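Local coordinates for RagB/SusD domain protein (Flavobacterium johnsoniae, PDB 5J90) that binds chitin as a SusD homologue, probably a lipoprotein of the outer membrane that helps deliver chitin to the uptake machinery, at residues N38-V42 / E125-R129; I89-Y94 / T133-I138. All coordinates share one frame; numbering follows the deposited sequence.

Contact 1: N38-V42 / E125-R129; sequences NNIQV and EGMHR
The guanidinium of Arg-129 meets the 38-42 loop obliquely, with Ile-40 O and Gln-41 CG both tilted from its plane, while a water sits at its edge, in plane. Within the helix, Arg-129 CG lies over one face of the His-128 ring, toward the rim, and Glu-125 CA at its edge. The water accepts from Arg-129 NE at 2.8 Å and lies 2.8 Å from Gly-126 O, one of several acceptors that compete for its protons; its contact with Ile-40 O is weak and long (3.4 Å). The direct bond from Arg-129 NH2 to Ile-40 O (3.0 Å) is weak, with only 123° at the hydrogen. A bend at chi3 (48°) brings the arginine tip back to the loop, and Gln-53 OE1 is the stronger partner of NH2. Ile-40 O in turn receives a bond from Gln-52 NE2, so helix 46-54 helps hold both sides of this junction.

In this SusD-family protein, whose regular structure is nearly all helix, the contact seats the irregular link between helices 33-37 and 46-54 against the C-terminal half of helix 113-134. Ile-40 and Gly-126 make the closest backbone approach, CA to CA 5.1 Å. Crossing Arg-129 and Glu-125 at about a right angle, the isoleucine sets CG2 3.7 Å from Arg-129 NE and CD1 3.9 Å from Glu-125 CG. Gln-41 CG lies beside Arg-129 NH2, its amide turned 71° from the guanidinium.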
ATOM      1  N   ASN A  38      10.708  28.068  15.271  1.00  9.81           N
ATOM      2  CA  ASN A  38      10.905  28.904  14.093  1.00  8.98           C
ATOM      3  C   ASN A  38      11.095  28.130  12.793  1.00  9.63           C
ATOM      4  O   ASN A  38      11.232  28.731  11.729  1.00 10.76           O
ATOM      5  CB  ASN A  38      12.094  29.853  14.294  1.00 10.97           C
ATOM      6  CG  ASN A  38      11.776  30.987  15.239  1.00 13.38           C
ATOM      7  OD1 ASN A  38      10.625  31.419  15.343  1.00 17.10           O
ATOM      8  ND2 ASN A  38      12.790  31.470  15.944  1.00 15.74           N
ATOM      9  N   ASN A  39      11.098  26.801  12.878  1.00 10.29           N
ATOM     10  CA  ASN A  39      11.420  25.990  11.696  1.00  9.84           C
ATOM     11  C   ASN A  39      10.525  24.791  11.434  1.00 10.86           C
ATOM     12  O   ASN A  39      10.869  23.942  10.625  1.00 11.84           O
ATOM     13  CB  ASN A  39      12.893  25.561  11.699  1.00 10.09           C
ATOM     14  CG  ASN A  39      13.839  26.736  11.520  1.00 12.37           C
ATOM     15  OD1 ASN A  39      14.092  27.184  10.396  1.00 16.02           O
ATOM     16  ND2 ASN A  39      14.353  27.251  12.626  1.00 11.59           N
ATOM     17  N   ILE A  40       9.384  24.707  12.107  1.00 10.56           N
ATOM     18  CA  ILE A  40       8.363  23.740  11.698  1.00 10.75           C
ATOM     19  C   ILE A  40       7.896  24.163  10.310  1.00  9.63           C
ATOM     20  O   ILE A  40       7.984  23.397   9.345  1.00  9.92           O
ATOM     21  CB  ILE A  40       7.204  23.675  12.702  1.00 10.20           C
ATOM     22  CG1 ILE A  40       7.726  23.161  14.044  1.00 11.58           C
ATOM     23  CG2 ILE A  40       6.061  22.795  12.171  1.00  9.82           C
ATOM     24  CD1 ILE A  40       6.837  23.519  15.213  1.00 14.12           C
ATOM     25  N   GLN A  41       7.417  25.402  10.209  1.00 10.92           N
ATOM     26  CA  GLN A  41       7.456  26.137   8.954  1.00 10.28           C
ATOM     27  C   GLN A  41       8.590  27.138   9.085  1.00 10.56           C
ATOM     28  O   GLN A  41       8.634  27.902  10.052  1.00 13.65           O
ATOM     29  CB  GLN A  41       6.141  26.870   8.692  1.00 10.80           C
ATOM     30  CG  GLN A  41       5.006  25.922   8.404  1.00 11.26           C
ATOM     31  CD  GLN A  41       3.768  26.641   7.926  1.00 11.20           C
ATOM     32  OE1 GLN A  41       3.544  27.811   8.246  1.00 13.34           O
ATOM     33  NE2 GLN A  41       2.954  25.950   7.145  1.00 11.87           N
ATOM     34  N   VAL A  42       9.525  27.128   8.143  1.00 10.65           N
ATOM     35  CA  VAL A  42      10.660  28.043   8.237  1.00 10.91           C
ATOM     36  C   VAL A  42      10.192  29.484   8.090  1.00 11.28           C
ATOM     37  O   VAL A  42       9.685  29.883   7.044  1.00 13.00           O
ATOM     38  CB  VAL A  42      11.744  27.713   7.202  1.00 10.31           C
ATOM     39  CG1 VAL A  42      12.837  28.781   7.226  1.00 12.41           C
ATOM     40  CG2 VAL A  42      12.325  26.332   7.485  1.00 11.62           C
ATOM     41  N   GLU A 125       5.342  17.268  16.349  1.00  7.87           N
ATOM     42  CA  GLU A 125       4.713  18.261  15.480  1.00  8.05           C
ATOM     43  C   GLU A 125       5.552  18.538  14.236  1.00  7.92           C
ATOM     44  O   GLU A 125       5.025  18.604  13.125  1.00  9.22           O
ATOM     45  CB  GLU A 125       4.440  19.558  16.249  1.00  8.49           C
ATOM     46  CG  GLU A 125       4.107  20.764  15.365  1.00  9.03           C
ATOM     47  CD  GLU A 125       2.898  20.578  14.445  1.00  8.95           C
ATOM     48  OE1 GLU A 125       2.090  19.632  14.635  1.00  9.55           O
ATOM     49  OE2 GLU A 125       2.766  21.406  13.508  1.00  9.73           O
ATOM     50  N   GLY A 126       6.864  18.685  14.399  1.00  8.40           N
ATOM     51  CA  GLY A 126       7.706  18.932  13.242  1.00  9.21           C
ATOM     52  C   GLY A 126       7.988  17.686  12.418  1.00  9.19           C
ATOM     53  O   GLY A 126       7.971  17.723  11.177  1.00  8.83           O
ATOM     54  N   MET A 127       8.257  16.571  13.087  1.00  8.21           N
ATOM     55  CA  MET A 127       8.721  15.387  12.364  1.00  7.51           C
ATOM     56  C   MET A 127       7.629  14.529  11.716  1.00  8.64           C
ATOM     57  O   MET A 127       7.916  13.815  10.750  1.00  8.01           O
ATOM     58  CB  MET A 127       9.678  14.547  13.222  1.00  9.16           C
ATOM     59  CG  MET A 127      10.919  15.332  13.697  1.00 10.71           C
ATOM     60  SD  MET A 127      11.891  16.097  12.370  1.00 10.58           S
ATOM     61  CE  MET A 127      12.527  14.645  11.535  1.00 11.22           C
ATOM     62  N   HIS A 128       6.383  14.601  12.199  1.00  7.44           N
ATOM     63  CA  HIS A 128       5.326  13.879  11.479  1.00  8.29           C
ATOM     64  C   HIS A 128       5.185  14.434  10.061  1.00  7.54           C
ATOM     65  O   HIS A 128       4.919  13.693   9.113  1.00  7.34           O
ATOM     66  CB  HIS A 128       3.973  13.851  12.230  1.00  7.69           C
ATOM     67  CG  HIS A 128       3.121  15.074  12.022  1.00  6.43           C
ATOM     68  ND1 HIS A 128       3.294  16.237  12.745  1.00  7.31           N
ATOM     69  CD2 HIS A 128       2.099  15.314  11.164  1.00  7.67           C
ATOM     70  CE1 HIS A 128       2.408  17.138  12.347  1.00  7.78           C
ATOM     71  NE2 HIS A 128       1.670  16.602  11.391  1.00  7.96           N
ATOM     72  N   ARG A 129       5.410  15.738   9.901  1.00  7.11           N
ATOM     73  CA  ARG A 129       5.399  16.354   8.576  1.00  7.49           C
ATOM     74  C   ARG A 129       6.485  15.743   7.691  1.00  6.74           C
ATOM     75  O   ARG A 129       6.260  15.447   6.509  1.00  7.64           O
ATOM     76  CB  ARG A 129       5.588  17.870   8.699  1.00  7.55           C
ATOM     77  CG  ARG A 129       4.374  18.578   9.300  1.00  8.66           C
ATOM     78  CD  ARG A 129       4.730  19.945   9.926  1.00  9.06           C
ATOM     79  NE  ARG A 129       5.562  20.789   9.057  1.00  9.34           N
ATOM     80  CZ  ARG A 129       5.102  21.591   8.098  1.00 10.11           C
ATOM     81  NH1 ARG A 129       3.802  21.681   7.843  1.00 10.85           N
ATOM     82  NH2 ARG A 129       5.947  22.319   7.375  1.00 11.38           N
TER
HETATM   83  O   HOH W   1       8.229  20.062   9.646  1.00 10.36           O

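Contact 2: I89-Y94 / T133-I138; sequences IWDYGY and TFGPII. With EDO (1,2-ethanediol), chain C.
Helical residues 89-94 face the last turn of helix 113-134 and the loop beyond it, with CA atoms 8.9 Å apart at Ile-89 and Thr-133 and 9.0 Å apart at both Trp-90 and Phe-134 and Tyr-94 and Ile-138. Gly-135, at positive phi, turns the chain out of the helix. Trp-90 and Phe-134 form an edge-to-face pair, ring planes at 85°: the indole directs its CE3 edge at one face of the phenylalanine, 3.9 Å from CD2 and offset toward the rim. Thr-133 CG2 lies over the opposite face, and Ile-89 CG2 meets the ring edge at CE2, fixing Phe-134 from three directions.

With CG anti to the backbone N (chi1 -176°), Trp-90 reaches on along the loop, where CZ3 touches Ile-137 CG2 and CZ2 packs on Ile-138 CD1 at 4.0 Å. Tyr-94, one turn later on the same helix, lays CE1 over the centre of the indole. Helix 83-108 here packs on the C-terminal end of the next helix, 113-134, and on the loop that leaves it, in the helix-rich SusD fold, whose family belongs to the TPR clan.

The Tyr-94 hydroxyl donates to Ile-138 O over 2.6 Å, in the carbonyl plane and on a lone pair, with a C=O...O angle of 122°. The same hydroxyl oxygen sits 3.3 Å from Ile-137 CB, so apolar side chain closes around a buried polar group. A phenylalanine in place of Tyr-94 would probably leave Ile-138 O without this donor. On another side of helix 83-108, Tyr-92 OH shares a hydrogen bond with an ethanediol, probably from the crystallisation liquor.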
ATOM      1  N   ILE A  89      13.514  20.868   2.493  1.00  9.73           N
ATOM      2  CA  ILE A  89      12.586  20.327   3.486  1.00  9.41           C
ATOM      3  C   ILE A  89      13.353  19.499   4.508  1.00  8.55           C
ATOM      4  O   ILE A  89      13.230  19.688   5.721  1.00  9.84           O
ATOM      5  CB  ILE A  89      11.528  19.423   2.819  1.00  8.41           C
ATOM      6  CG1 ILE A  89      10.810  20.148   1.675  1.00  9.63           C
ATOM      7  CG2 ILE A  89      10.546  18.904   3.864  1.00 10.19           C
ATOM      8  CD1 ILE A  89       9.991  19.214   0.791  1.00 12.04           C
ATOM      9  N   TRP A  90      14.165  18.576   4.002  1.00  8.76           N
ATOM     10  CA  TRP A  90      14.925  17.678   4.851  1.00  9.22           C
ATOM     11  C   TRP A  90      16.002  18.445   5.616  1.00  8.84           C
ATOM     12  O   TRP A  90      16.143  18.311   6.839  1.00 10.06           O
ATOM     13  CB  TRP A  90      15.557  16.592   3.978  1.00  9.80           C
ATOM     14  CG  TRP A  90      16.301  15.522   4.712  1.00  8.83           C
ATOM     15  CD1 TRP A  90      17.570  15.588   5.218  1.00  9.64           C
ATOM     16  CD2 TRP A  90      15.831  14.200   4.985  1.00  8.83           C
ATOM     17  NE1 TRP A  90      17.910  14.388   5.807  1.00 10.38           N
ATOM     18  CE2 TRP A  90      16.856  13.518   5.675  1.00  9.30           C
ATOM     19  CE3 TRP A  90      14.633  13.524   4.718  1.00  9.43           C
ATOM     20  CZ2 TRP A  90      16.722  12.191   6.093  1.00  9.36           C
ATOM     21  CZ3 TRP A  90      14.505  12.209   5.135  1.00  9.49           C
ATOM     22  CH2 TRP A  90      15.533  11.564   5.820  1.00  9.41           C
ATOM     23  N   ASP A  91      16.767  19.259   4.897  1.00  9.99           N
ATOM     24  CA  ASP A  91      17.939  19.878   5.503  1.00 12.41           C
ATOM     25  C   ASP A  91      17.564  20.856   6.626  1.00 10.70           C
ATOM     26  O   ASP A  91      18.144  20.806   7.716  1.00 10.93           O
ATOM     27  CB  ASP A  91      18.835  20.508   4.430  1.00 12.27           C
ATOM     28  CG  ASP A  91      19.424  19.465   3.478  1.00 12.89           C
ATOM     29  OD1 ASP A  91      19.601  18.311   3.904  1.00 15.16           O
ATOM     30  OD2 ASP A  91      19.699  19.796   2.302  1.00 14.80           O
ATOM     31  N   TYR A  92      16.552  21.692   6.395  1.00 10.38           N
ATOM     32  CA  TYR A  92      16.128  22.626   7.437  1.00 10.50           C
ATOM     33  C   TYR A  92      15.415  21.945   8.604  1.00 10.36           C
ATOM     34  O   TYR A  92      15.622  22.307   9.761  1.00 11.46           O
ATOM     35  CB  TYR A  92      15.295  23.778   6.860  1.00 11.43           C
ATOM     36  CG  TYR A  92      16.168  24.911   6.373  1.00 11.64           C
ATOM     37  CD1 TYR A  92      16.856  24.812   5.170  1.00 13.25           C
ATOM     38  CD2 TYR A  92      16.331  26.063   7.131  1.00 12.03           C
ATOM     39  CE1 TYR A  92      17.675  25.833   4.726  1.00 13.15           C
ATOM     40  CE2 TYR A  92      17.156  27.091   6.694  1.00 13.32           C
ATOM     41  CZ  TYR A  92      17.821  26.962   5.494  1.00 13.12           C
ATOM     42  OH  TYR A  92      18.641  27.983   5.045  1.00 16.27           O
ATOM     43  N   GLY A  93      14.604  20.932   8.309  1.00  9.54           N
ATOM     44  CA  GLY A  93      13.913  20.190   9.348  1.00 10.34           C
ATOM     45  C   GLY A  93      14.861  19.458  10.281  1.00  8.86           C
ATOM     46  O   GLY A  93      14.723  19.503  11.498  1.00  9.96           O
ATOM     47  N   TYR A  94      15.834  18.759   9.707  1.00  9.03           N
ATOM     48  CA  TYR A  94      16.760  18.013  10.544  1.00  9.55           C
ATOM     49  C   TYR A  94      17.716  18.917  11.325  1.00  9.35           C
ATOM     50  O   TYR A  94      18.023  18.645  12.486  1.00 11.16           O
ATOM     51  CB  TYR A  94      17.522  16.956   9.727  1.00 10.57           C
ATOM     52  CG  TYR A  94      16.719  15.680   9.619  1.00  9.79           C
ATOM     53  CD1 TYR A  94      15.895  15.448   8.525  1.00  9.33           C
ATOM     54  CD2 TYR A  94      16.750  14.738  10.636  1.00  9.51           C
ATOM     55  CE1 TYR A  94      15.130  14.289   8.440  1.00  8.42           C
ATOM     56  CE2 TYR A  94      15.984  13.571  10.566  1.00  8.80           C
ATOM     57  CZ  TYR A  94      15.184  13.365   9.457  1.00  8.93           C
ATOM     58  OH  TYR A  94      14.419  12.220   9.369  1.00  9.80           O
ATOM     59  N   THR A 133       5.929  13.399   4.294  1.00  7.74           N
ATOM     60  CA  THR A 133       6.449  13.852   3.010  1.00  7.99           C
ATOM     61  C   THR A 133       7.295  12.784   2.306  1.00  6.76           C
ATOM     62  O   THR A 133       7.129  12.556   1.113  1.00  8.04           O
ATOM     63  CB  THR A 133       7.253  15.155   3.197  1.00  7.94           C
ATOM     64  OG1 THR A 133       6.365  16.174   3.680  1.00 10.21           O
ATOM     65  CG2 THR A 133       7.865  15.624   1.899  1.00  9.12           C
ATOM     66  N   PHE A 134       8.171  12.111   3.055  1.00  7.13           N
ATOM     67  CA  PHE A 134       9.150  11.196   2.462  1.00  7.42           C
ATOM     68  C   PHE A 134       8.847   9.711   2.643  1.00  7.65           C
ATOM     69  O   PHE A 134       9.327   8.881   1.855  1.00  8.24           O
ATOM     70  CB  PHE A 134      10.557  11.500   3.012  1.00  7.81           C
ATOM     71  CG  PHE A 134      11.090  12.840   2.592  1.00  7.75           C
ATOM     72  CD1 PHE A 134      11.641  13.013   1.332  1.00  8.33           C
ATOM     73  CD2 PHE A 134      11.013  13.936   3.447  1.00  8.01           C
ATOM     74  CE1 PHE A 134      12.102  14.252   0.926  1.00  8.71           C
ATOM     75  CE2 PHE A 134      11.472  15.180   3.044  1.00  9.13           C
ATOM     76  CZ  PHE A 134      12.020  15.334   1.784  1.00  8.85           C
ATOM     77  N   GLY A 135       8.074   9.366   3.676  1.00  6.88           N
ATOM     78  CA  GLY A 135       7.877   7.972   4.057  1.00  7.33           C
ATOM     79  C   GLY A 135       8.895   7.573   5.115  1.00  8.03           C
ATOM     80  O   GLY A 135       8.911   8.132   6.210  1.00  7.75           O
ATOM     81  N   PRO A 136       9.774   6.611   4.805  1.00  7.05           N
ATOM     82  CA  PRO A 136      10.858   6.323   5.747  1.00  6.95           C
ATOM     83  C   PRO A 136      11.693   7.578   6.005  1.00  7.11           C
ATOM     84  O   PRO A 136      11.930   8.360   5.081  1.00  8.04           O
ATOM     85  CB  PRO A 136      11.696   5.262   5.008  1.00  7.50           C
ATOM     86  CG  PRO A 136      10.724   4.636   4.019  1.00  8.21           C
ATOM     87  CD  PRO A 136       9.837   5.771   3.595  1.00  7.74           C
ATOM     88  N   ILE A 137      12.101   7.774   7.257  1.00  6.86           N
ATOM     89  CA  ILE A 137      12.982   8.898   7.604  1.00  7.15           C
ATOM     90  C   ILE A 137      13.964   8.458   8.678  1.00  7.93           C
ATOM     91  O   ILE A 137      13.803   7.400   9.286  1.00  8.33           O
ATOM     92  CB  ILE A 137      12.190  10.136   8.115  1.00  7.90           C
ATOM     93  CG1 ILE A 137      11.454   9.812   9.422  1.00  8.04           C
ATOM     94  CG2 ILE A 137      11.244  10.661   7.037  1.00  8.43           C
ATOM     95  CD1 ILE A 137      10.945  11.057  10.163  1.00  8.18           C
ATOM     96  N   ILE A 138      14.988   9.274   8.916  1.00  8.63           N
ATOM     97  CA  ILE A 138      15.854   9.066  10.064  1.00  8.95           C
ATOM     98  C   ILE A 138      15.107   9.475  11.335  1.00  8.56           C
ATOM     99  O   ILE A 138      14.564  10.581  11.426  1.00  9.79           O
ATOM    100  CB  ILE A 138      17.169   9.853   9.927  1.00  9.49           C
ATOM    101  CG1 ILE A 138      17.978   9.298   8.756  1.00 11.04           C
ATOM    102  CG2 ILE A 138      17.967   9.766  11.225  1.00 10.93           C
ATOM    103  CD1 ILE A 138      19.205  10.137   8.385  1.00 14.02           C
TER
HETATM  104  C1  EDO C 601      20.453  28.017   2.721  1.00 29.62           C
HETATM  105  O1  EDO C 601      20.968  28.042   4.057  1.00 35.87           O
HETATM  106  C2  EDO C 601      21.354  27.148   1.857  1.00 28.61           C
HETATM  107  O2  EDO C 601      21.475  25.848   2.450  1.00 33.51           O

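Overall arrangement
From the N terminus, the chain first lays down loop 38-42, then runs through helix 46-54 into helix 83-108, which carries 89-94. Helix 113-134 follows, and its residues 125-129 close contact 1 across 82 intervening residues. Its end and the loop after it, 133-138, then close contact 2 across only 38. The segments alternate along the chain, so the two closures cross rather than nest. Helix 113-134 serves both, taking the N-terminal loop along its length and helix 83-108 at its end. The centres lie 10 Å apart, and the contacts touch directly where Met-127 CE packs against Tyr-94 CZ (3.6 Å) and Val-42 meets Tyr-92.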